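Local coordinates for putative alpha-galactosidase/melibiase (Bacteroides fragilis, PDB 4OGZ), which probably hydrolyses terminal, non-reducing alpha-D-galactose residues from alpha-galactosides, at residues 114-119 with 162-167; 143-148 with 156-161; 184-189 with 220-225. All blocks are in the same frame, centred on the assembly; numbering follows the deposited sequence.

Contact 1: 114-119 with 162-167; sequences LTEELL and KFPRGI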
# COMPACT_ATOMS: atom_id res chain seq x y z
N LEU A 114 -2.16 20.32 4.17
CA LEU A 114 -2.30 19.93 2.79
C LEU A 114 -2.33 21.10 1.86
O LEU A 114 -3.00 22.09 2.14
CB LEU A 114 -3.65 19.30 2.62
CG LEU A 114 -3.99 17.91 3.06
CD1 LEU A 114 -5.49 17.80 3.02
CD2 LEU A 114 -3.33 16.94 2.11
N THR A 115 -1.68 20.99 0.71
CA THR A 115 -1.85 21.93 -0.38
C THR A 115 -1.73 21.21 -1.69
O THR A 115 -1.28 20.06 -1.74
CB THR A 115 -0.80 23.06 -0.39
OG1 THR A 115 0.49 22.47 -0.56
CG2 THR A 115 -0.83 23.83 0.89
N GLU A 116 -2.25 21.86 -2.73
CA GLU A 116 -2.15 21.38 -4.11
C GLU A 116 -0.67 21.18 -4.45
O GLU A 116 -0.28 20.17 -5.03
CB GLU A 116 -2.84 22.35 -5.09
CG GLU A 116 -2.35 22.22 -6.54
CD GLU A 116 -2.75 23.27 -7.56
OE1 GLU A 116 -3.91 23.27 -8.04
OE2 GLU A 116 -1.86 24.06 -7.98
N GLU A 117 0.15 22.15 -4.02
CA GLU A 117 1.60 22.15 -4.20
C GLU A 117 2.26 20.91 -3.63
O GLU A 117 3.17 20.37 -4.22
CB GLU A 117 2.22 23.42 -3.57
CG GLU A 117 1.97 24.73 -4.34
CD GLU A 117 0.57 25.34 -4.17
OE1 GLU A 117 -0.14 24.99 -3.18
OE2 GLU A 117 0.17 26.17 -5.06
N LEU A 118 1.83 20.50 -2.44
CA LEU A 118 2.39 19.35 -1.77
C LEU A 118 2.12 18.09 -2.62
O LEU A 118 3.02 17.26 -2.83
CB LEU A 118 1.76 19.15 -0.39
CG LEU A 118 2.13 17.83 0.34
CD1 LEU A 118 3.62 17.75 0.70
CD2 LEU A 118 1.29 17.61 1.59
N LEU A 119 0.88 17.98 -3.06
CA LEU A 119 0.46 16.80 -3.83
C LEU A 119 1.21 16.70 -5.15
O LEU A 119 1.76 15.64 -5.43
CB LEU A 119 -1.05 16.79 -4.05
CG LEU A 119 -1.95 16.22 -2.95
CD1 LEU A 119 -2.07 14.71 -3.01
CD2 LEU A 119 -1.52 16.56 -1.52
N LYS A 162 -6.53 25.57 -0.13
CA LYS A 162 -5.55 24.49 -0.16
C LYS A 162 -5.43 23.94 -1.57
O LYS A 162 -4.30 23.75 -2.03
CB LYS A 162 -5.94 23.37 0.82
CG LYS A 162 -6.00 23.80 2.27
CD LYS A 162 -6.26 22.67 3.23
CE LYS A 162 -5.99 23.13 4.67
NZ LYS A 162 -6.57 22.20 5.66
N PHE A 163 -6.59 23.71 -2.21
CA PHE A 163 -6.74 23.21 -3.58
C PHE A 163 -7.47 24.22 -4.46
O PHE A 163 -8.64 24.01 -4.85
CB PHE A 163 -7.50 21.85 -3.54
CG PHE A 163 -6.77 20.83 -2.75
CD1 PHE A 163 -5.71 20.14 -3.31
CD2 PHE A 163 -7.05 20.61 -1.40
CE1 PHE A 163 -4.98 19.21 -2.57
CE2 PHE A 163 -6.32 19.70 -0.66
CZ PHE A 163 -5.30 18.98 -1.25
N PRO A 164 -6.78 25.33 -4.82
CA PRO A 164 -7.40 26.45 -5.51
C PRO A 164 -7.85 26.17 -6.91
O PRO A 164 -8.58 26.98 -7.46
CB PRO A 164 -6.30 27.54 -5.56
CG PRO A 164 -5.03 26.80 -5.32
CD PRO A 164 -5.35 25.52 -4.60
N ARG A 165 -7.43 25.06 -7.51
CA ARG A 165 -8.00 24.61 -8.78
C ARG A 165 -8.87 23.37 -8.64
O ARG A 165 -9.27 22.76 -9.62
CB ARG A 165 -6.88 24.36 -9.76
CG ARG A 165 -6.09 25.62 -10.02
CD ARG A 165 -4.99 25.45 -11.08
NE ARG A 165 -3.78 24.93 -10.48
CZ ARG A 165 -2.60 24.87 -11.09
NH1 ARG A 165 -2.47 25.26 -12.37
NH2 ARG A 165 -1.54 24.41 -10.42
N GLY A 166 -9.20 23.03 -7.40
CA GLY A 166 -10.01 21.90 -7.13
C GLY A 166 -9.22 20.62 -7.08
O GLY A 166 -8.01 20.57 -7.33
N ILE A 167 -9.96 19.56 -6.76
CA ILE A 167 -9.40 18.24 -6.62
C ILE A 167 -9.13 17.62 -7.99
O ILE A 167 -8.07 17.00 -8.19
CB ILE A 167 -10.36 17.35 -5.79
CG1 ILE A 167 -10.44 17.90 -4.37
CG2 ILE A 167 -9.93 15.89 -5.79
CD1 ILE A 167 -9.13 17.90 -3.62
O HOH W 1 -6.11 22.53 -6.67
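E116 and R165 join in a two-pronged salt bridge that fastens the first turn of one helix to the turn leading into another. The carboxylate meets the guanidinium along its NE-NH2 edge: R165 NE gives a bond of 3.0 Å to the syn lone pair of E116 OE1, while NH2 faces OE2 at a refined distance so short that its exact value is doubtful. The pairing is skewed, with the two flat groups turned 41° from each other. E116 reaches this edge because CG stands anti to the backbone N (chi1 158°) and the chain runs on extended; R165 crosses it at about a right angle, bent at chi3 (-85°), and also makes a cation-pi contact with Y169. Water 1 gives E116 OE1 another partner, donating to it at 2.7 Å while accepting from R165 N and donating to G166 O.

The backbones meet directly where E116 N donates to K162 O over 2.9 Å. One residue earlier, T115 is the N-cap of helix 116-128, its OG1 accepting from L118 N at 3.0 Å. The aliphatic chain of K162 lies alongside L114 O, with CG 3.5 Å from that oxygen, and carries NZ on to the carbonyl oxygens of R112 and F144.

Beneath these polar links, the ring of F163 packs by its CZ against L114 CB (4.2 Å) and receives L119 CG at an edge, 4.3 Å from CE1; I167 CD1 covers part of one face. F163 also opens a type I turn closed by its O and G166 N. Helices 116-128 and 166-176 follow successive parallel strands, 102-105 and 138-140, so this is neighbour-to-neighbour packing at helix N termini in a TIM beta/alpha-barrel.

Contact 2: 143-148 with 156-161; sequences DFWQLP and IQIDKT
W145 presents the far edge of its indole to two isoleucines. Its CG sits between the backbone N and the carbonyl carbon (chi1 58°), which carries the six-membered ring across to I156 and I158: W145 CH2 lies 3.9 Å from I156 CG2, and W145 CZ3 the same distance from I158 CG1. The I156 methyl CG2 and the I158 methylene CG1 both lie at the ring edge, near its plane. I156 crosses the indole at about a right angle, and its CD1 touches the same corner. The other end of the ring system is tethered by a bond from NE1 to Y184 O, while Q146 CB rests over one indole face, offset toward the rim. The bent side chain of Q146 then leads NE2 to C196 O.

Between these side chains a single backbone bridge pairs Q146 with I158, its two bonds made by the residues on either side of them. D159 N donates to W145 O at 2.8 Å, on a lone pair in the carbonyl plane, and L147 N donates to Q157 O. The bridge pinches the long excursion that follows barrel strand 138-140 and precedes helix 166-176.

L147 forks over segment 156-161. L147 CD1 meets Q157 CB at 4.1 Å, whereas L147 CD2 lies 3.7 Å from D159 CG, the side chains of L147 and D159 crossing at about a right angle. D159 OD1 accepts from T161 N at 2.9 Å in an Asx turn. Water 2 links the two segments once more, accepting from Q157 N and lying 2.9 Å from L147 O, to which it probably donates.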
# COMPACT_ATOMS: atom_id res chain seq x y z
N ASP A 143 -7.42 13.67 5.79
CA ASP A 143 -8.45 14.60 6.31
C ASP A 143 -8.03 16.05 6.01
O ASP A 143 -6.84 16.33 5.80
CB ASP A 143 -8.63 14.33 7.83
CG ASP A 143 -9.99 14.87 8.43
OD1 ASP A 143 -10.78 15.54 7.73
OD2 ASP A 143 -10.24 14.60 9.64
N PHE A 144 -9.03 16.93 5.97
CA PHE A 144 -8.87 18.41 5.94
C PHE A 144 -8.72 19.03 4.54
O PHE A 144 -8.23 20.14 4.43
CB PHE A 144 -7.72 18.86 6.83
CG PHE A 144 -7.91 18.60 8.28
CD1 PHE A 144 -8.84 19.33 9.01
CD2 PHE A 144 -7.12 17.65 8.95
CE1 PHE A 144 -9.00 19.10 10.38
CE2 PHE A 144 -7.30 17.40 10.31
CZ PHE A 144 -8.23 18.15 11.03
N TRP A 145 -9.10 18.31 3.50
CA TRP A 145 -9.15 18.87 2.14
C TRP A 145 -10.42 19.67 1.92
O TRP A 145 -10.51 20.49 0.99
CB TRP A 145 -9.07 17.75 1.08
CG TRP A 145 -10.15 16.77 1.22
CD1 TRP A 145 -10.13 15.61 1.93
CD2 TRP A 145 -11.44 16.85 0.61
NE1 TRP A 145 -11.36 14.95 1.81
CE2 TRP A 145 -12.16 15.69 0.98
CE3 TRP A 145 -12.03 17.74 -0.30
CZ2 TRP A 145 -13.43 15.46 0.54
CZ3 TRP A 145 -13.29 17.50 -0.74
CH2 TRP A 145 -13.99 16.38 -0.32
N GLN A 146 -11.40 19.40 2.78
CA GLN A 146 -12.73 19.95 2.67
C GLN A 146 -13.00 20.95 3.76
O GLN A 146 -12.28 21.03 4.79
CB GLN A 146 -13.78 18.82 2.67
CG GLN A 146 -14.02 18.12 3.99
CD GLN A 146 -13.05 17.00 4.30
OE1 GLN A 146 -11.83 17.22 4.44
NE2 GLN A 146 -13.58 15.78 4.42
N LEU A 147 -14.04 21.74 3.55
CA LEU A 147 -14.42 22.76 4.54
C LEU A 147 -15.27 22.12 5.62
O LEU A 147 -15.81 21.04 5.43
CB LEU A 147 -15.17 23.93 3.87
CG LEU A 147 -14.40 24.86 2.93
CD1 LEU A 147 -15.30 26.00 2.52
CD2 LEU A 147 -13.12 25.41 3.56
N PRO A 148 -15.41 22.81 6.77
CA PRO A 148 -16.18 22.22 7.86
C PRO A 148 -17.66 21.97 7.53
O PRO A 148 -18.18 20.91 7.90
CB PRO A 148 -16.04 23.26 9.01
CG PRO A 148 -14.83 24.07 8.67
CD PRO A 148 -14.77 24.09 7.16
N ILE A 156 -20.33 18.71 -0.77
CA ILE A 156 -19.19 18.86 0.11
C ILE A 156 -18.27 19.90 -0.51
O ILE A 156 -18.18 19.99 -1.73
CB ILE A 156 -18.51 17.49 0.35
CG1 ILE A 156 -17.56 17.53 1.52
CG2 ILE A 156 -17.75 17.04 -0.87
CD1 ILE A 156 -17.17 16.13 1.97
N GLN A 157 -17.67 20.77 0.30
CA GLN A 157 -16.93 21.91 -0.26
C GLN A 157 -15.42 21.69 -0.15
O GLN A 157 -14.90 21.37 0.90
CB GLN A 157 -17.35 23.23 0.39
CG GLN A 157 -18.83 23.55 0.19
CD GLN A 157 -19.17 23.85 -1.27
OE1 GLN A 157 -18.51 24.70 -1.91
NE2 GLN A 157 -20.21 23.17 -1.80
N ILE A 158 -14.74 21.81 -1.28
CA ILE A 158 -13.30 21.69 -1.33
C ILE A 158 -12.79 22.95 -0.70
O ILE A 158 -13.29 24.05 -0.93
CB ILE A 158 -12.77 21.59 -2.76
CG1 ILE A 158 -13.21 20.29 -3.42
CG2 ILE A 158 -11.24 21.68 -2.82
CD1 ILE A 158 -13.23 20.39 -4.93
N ASP A 159 -11.79 22.79 0.13
CA ASP A 159 -11.09 23.96 0.67
C ASP A 159 -10.17 24.53 -0.43
O ASP A 159 -9.11 23.97 -0.71
CB ASP A 159 -10.31 23.56 1.89
CG ASP A 159 -9.60 24.75 2.52
OD1 ASP A 159 -9.39 25.77 1.81
OD2 ASP A 159 -9.35 24.67 3.75
N LYS A 160 -10.58 25.65 -1.03
CA LYS A 160 -9.87 26.24 -2.16
C LYS A 160 -8.73 27.20 -1.74
O LYS A 160 -7.97 27.66 -2.56
CB LYS A 160 -10.88 26.92 -3.09
CG LYS A 160 -11.48 25.84 -3.98
CD LYS A 160 -12.66 26.31 -4.75
CE LYS A 160 -13.18 25.13 -5.52
NZ LYS A 160 -14.30 25.48 -6.42
N THR A 161 -8.53 27.38 -0.45
CA THR A 161 -7.23 27.92 -0.02
C THR A 161 -6.15 26.86 -0.20
O THR A 161 -5.01 27.21 -0.49
CB THR A 161 -7.34 28.45 1.40
OG1 THR A 161 -8.30 29.50 1.32
CG2 THR A 161 -6.03 29.02 1.90
O HOH W 2 -17.54 20.97 3.07

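Contact 3: 184-189 with 220-225; sequences YSDAAD and DYCNAP
D220 docks in parallel register beside D186, its N donating almost straight (179°) to S185 O at 2.9 Å and its O accepting from A187 N at the same length. Past this bridge both backbones turn: A187 is the centre of an inverse gamma turn, and Y221 to A224 make a type II turn, with N223 at positive phi.

The carboxylate of D220 is held on both oxygens. Y184 OH donates to D220 OD2 at 2.8 Å, on the anti side and somewhat out of the carboxylate plane; that oxygen lies at the edge of the tyrosine ring, near the ring plane, while ring and carboxylate stand almost perpendicular, 88° apart. OD1 is met, again on the anti side, by Y221 N. Two donors from different directions should limit rotation of the group.

Strands 180-186 and 216-220 are neighbours in the eight-stranded parallel barrel, and the contact lies where both end, at the C-terminal side on which TIM-barrel enzymes carry their active sites.

D186 sends its carboxylate across to the turn. With CG anti to the backbone N (chi1 -170°), D186 OD2 reaches C222 N in a weak bond of 3.0 Å and also packs on C222 CB and D220 CB. C222 is itself tied by a disulfide to C192, further along the loop after strand 180-186. Smaller packing contacts follow: A187 CB approaches Y221 CD1 at 4.1 Å, and A188 CB touches N223 CB at 3.8 Å and the carbonyl oxygen C222 O at 3.3 Å. The amide of N223 turns to K190 O, and the ring of Y221 has A224 CB over one face while its OH donates to P225 O.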
# COMPACT_ATOMS: atom_id res chain seq x y z
N TYR A 184 -10.57 11.28 1.26
CA TYR A 184 -10.97 10.89 2.59
C TYR A 184 -12.30 11.49 2.98
O TYR A 184 -12.60 12.64 2.68
CB TYR A 184 -9.88 11.31 3.55
CG TYR A 184 -10.24 11.27 5.02
CD1 TYR A 184 -10.99 12.28 5.59
CD2 TYR A 184 -9.83 10.21 5.83
CE1 TYR A 184 -11.30 12.27 6.94
CE2 TYR A 184 -10.16 10.17 7.17
CZ TYR A 184 -10.87 11.22 7.74
OH TYR A 184 -11.21 11.22 9.06
N SER A 185 -13.12 10.69 3.65
CA SER A 185 -14.31 11.21 4.30
C SER A 185 -14.58 10.36 5.52
O SER A 185 -13.71 9.60 5.96
CB SER A 185 -15.47 11.20 3.31
OG SER A 185 -16.54 11.99 3.78
N ASP A 186 -15.78 10.49 6.08
CA ASP A 186 -16.11 9.90 7.38
C ASP A 186 -17.58 9.58 7.37
O ASP A 186 -18.37 10.36 6.83
CB ASP A 186 -15.75 10.89 8.49
CG ASP A 186 -15.82 10.30 9.90
OD1 ASP A 186 -16.92 9.95 10.36
OD2 ASP A 186 -14.78 10.24 10.57
N ALA A 187 -17.95 8.46 7.96
CA ALA A 187 -19.35 8.01 8.01
C ALA A 187 -20.16 8.69 9.15
O ALA A 187 -20.79 8.04 9.99
CB ALA A 187 -19.41 6.50 8.12
N ALA A 188 -20.11 10.02 9.14
CA ALA A 188 -20.80 10.85 10.07
C ALA A 188 -20.98 12.21 9.42
O ALA A 188 -20.60 12.42 8.26
CB ALA A 188 -19.99 10.97 11.37
N ASP A 189 -21.53 13.15 10.19
CA ASP A 189 -21.59 14.54 9.78
C ASP A 189 -20.20 15.19 9.78
O ASP A 189 -19.95 16.06 8.98
CB ASP A 189 -22.57 15.33 10.67
CG ASP A 189 -22.20 15.28 12.15
OD1 ASP A 189 -21.57 14.29 12.64
OD2 ASP A 189 -22.54 16.24 12.84
N ASP A 220 -13.54 7.02 7.25
CA ASP A 220 -13.30 6.97 8.69
C ASP A 220 -14.63 6.86 9.47
O ASP A 220 -15.70 6.98 8.91
CB ASP A 220 -12.53 8.22 9.14
CG ASP A 220 -11.52 7.94 10.22
OD1 ASP A 220 -11.67 6.95 10.98
OD2 ASP A 220 -10.56 8.74 10.30
N TYR A 221 -14.53 6.61 10.77
CA TYR A 221 -15.70 6.31 11.59
C TYR A 221 -15.81 7.22 12.83
O TYR A 221 -16.55 6.88 13.77
CB TYR A 221 -15.72 4.79 11.96
CG TYR A 221 -17.11 4.29 12.27
CD1 TYR A 221 -18.09 4.32 11.30
CD2 TYR A 221 -17.46 3.84 13.53
CE1 TYR A 221 -19.39 3.92 11.57
CE2 TYR A 221 -18.77 3.44 13.80
CZ TYR A 221 -19.71 3.46 12.78
OH TYR A 221 -21.02 3.08 12.98
N CYS A 222 -15.10 8.34 12.88
CA CYS A 222 -15.30 9.27 14.00
C CYS A 222 -16.71 9.74 14.04
O CYS A 222 -17.35 9.86 13.00
CB CYS A 222 -14.41 10.49 13.89
SG CYS A 222 -12.78 10.05 14.46
N ASN A 223 -17.17 10.00 15.26
CA ASN A 223 -18.49 10.60 15.50
C ASN A 223 -19.66 9.72 15.08
O ASN A 223 -20.79 10.22 15.03
CB ASN A 223 -18.62 11.97 14.79
CG ASN A 223 -17.53 12.91 15.20
OD1 ASN A 223 -17.40 13.19 16.35
ND2 ASN A 223 -16.71 13.36 14.26
N ALA A 224 -19.39 8.46 14.73
CA ALA A 224 -20.46 7.52 14.42
C ALA A 224 -20.74 6.62 15.60
O ALA A 224 -19.87 6.38 16.41
CB ALA A 224 -20.09 6.69 13.23
N PRO A 225 -21.96 6.09 15.69
CA PRO A 225 -22.29 5.22 16.81
C PRO A 225 -21.52 3.88 16.77
O PRO A 225 -21.30 3.34 15.70
CB PRO A 225 -23.81 4.99 16.64
CG PRO A 225 -24.28 5.95 15.62
CD PRO A 225 -23.08 6.19 14.75

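Read from the N terminus, the chain enters contact 1 with residues 114-119, beyond the first barrel strand, 102-105, and the short helix 107-110, and returns at 162-167 to close a loop that includes strand 138-140. Contact 2 lies within that loop, a short closure of its own between this strand and helix 166-176. Contact 3 follows in series, opening on strand 180-186 and closing at the end of strand 216-220, beyond helix 202-211. No two contacts cross. Contact 2 is the intermediary: it is bonded and packed to K162 and L114 of contact 1 on one flank and to Y184 of contact 3 on another, whereas contacts 1 and 3, centres about 23 Å apart, do not touch.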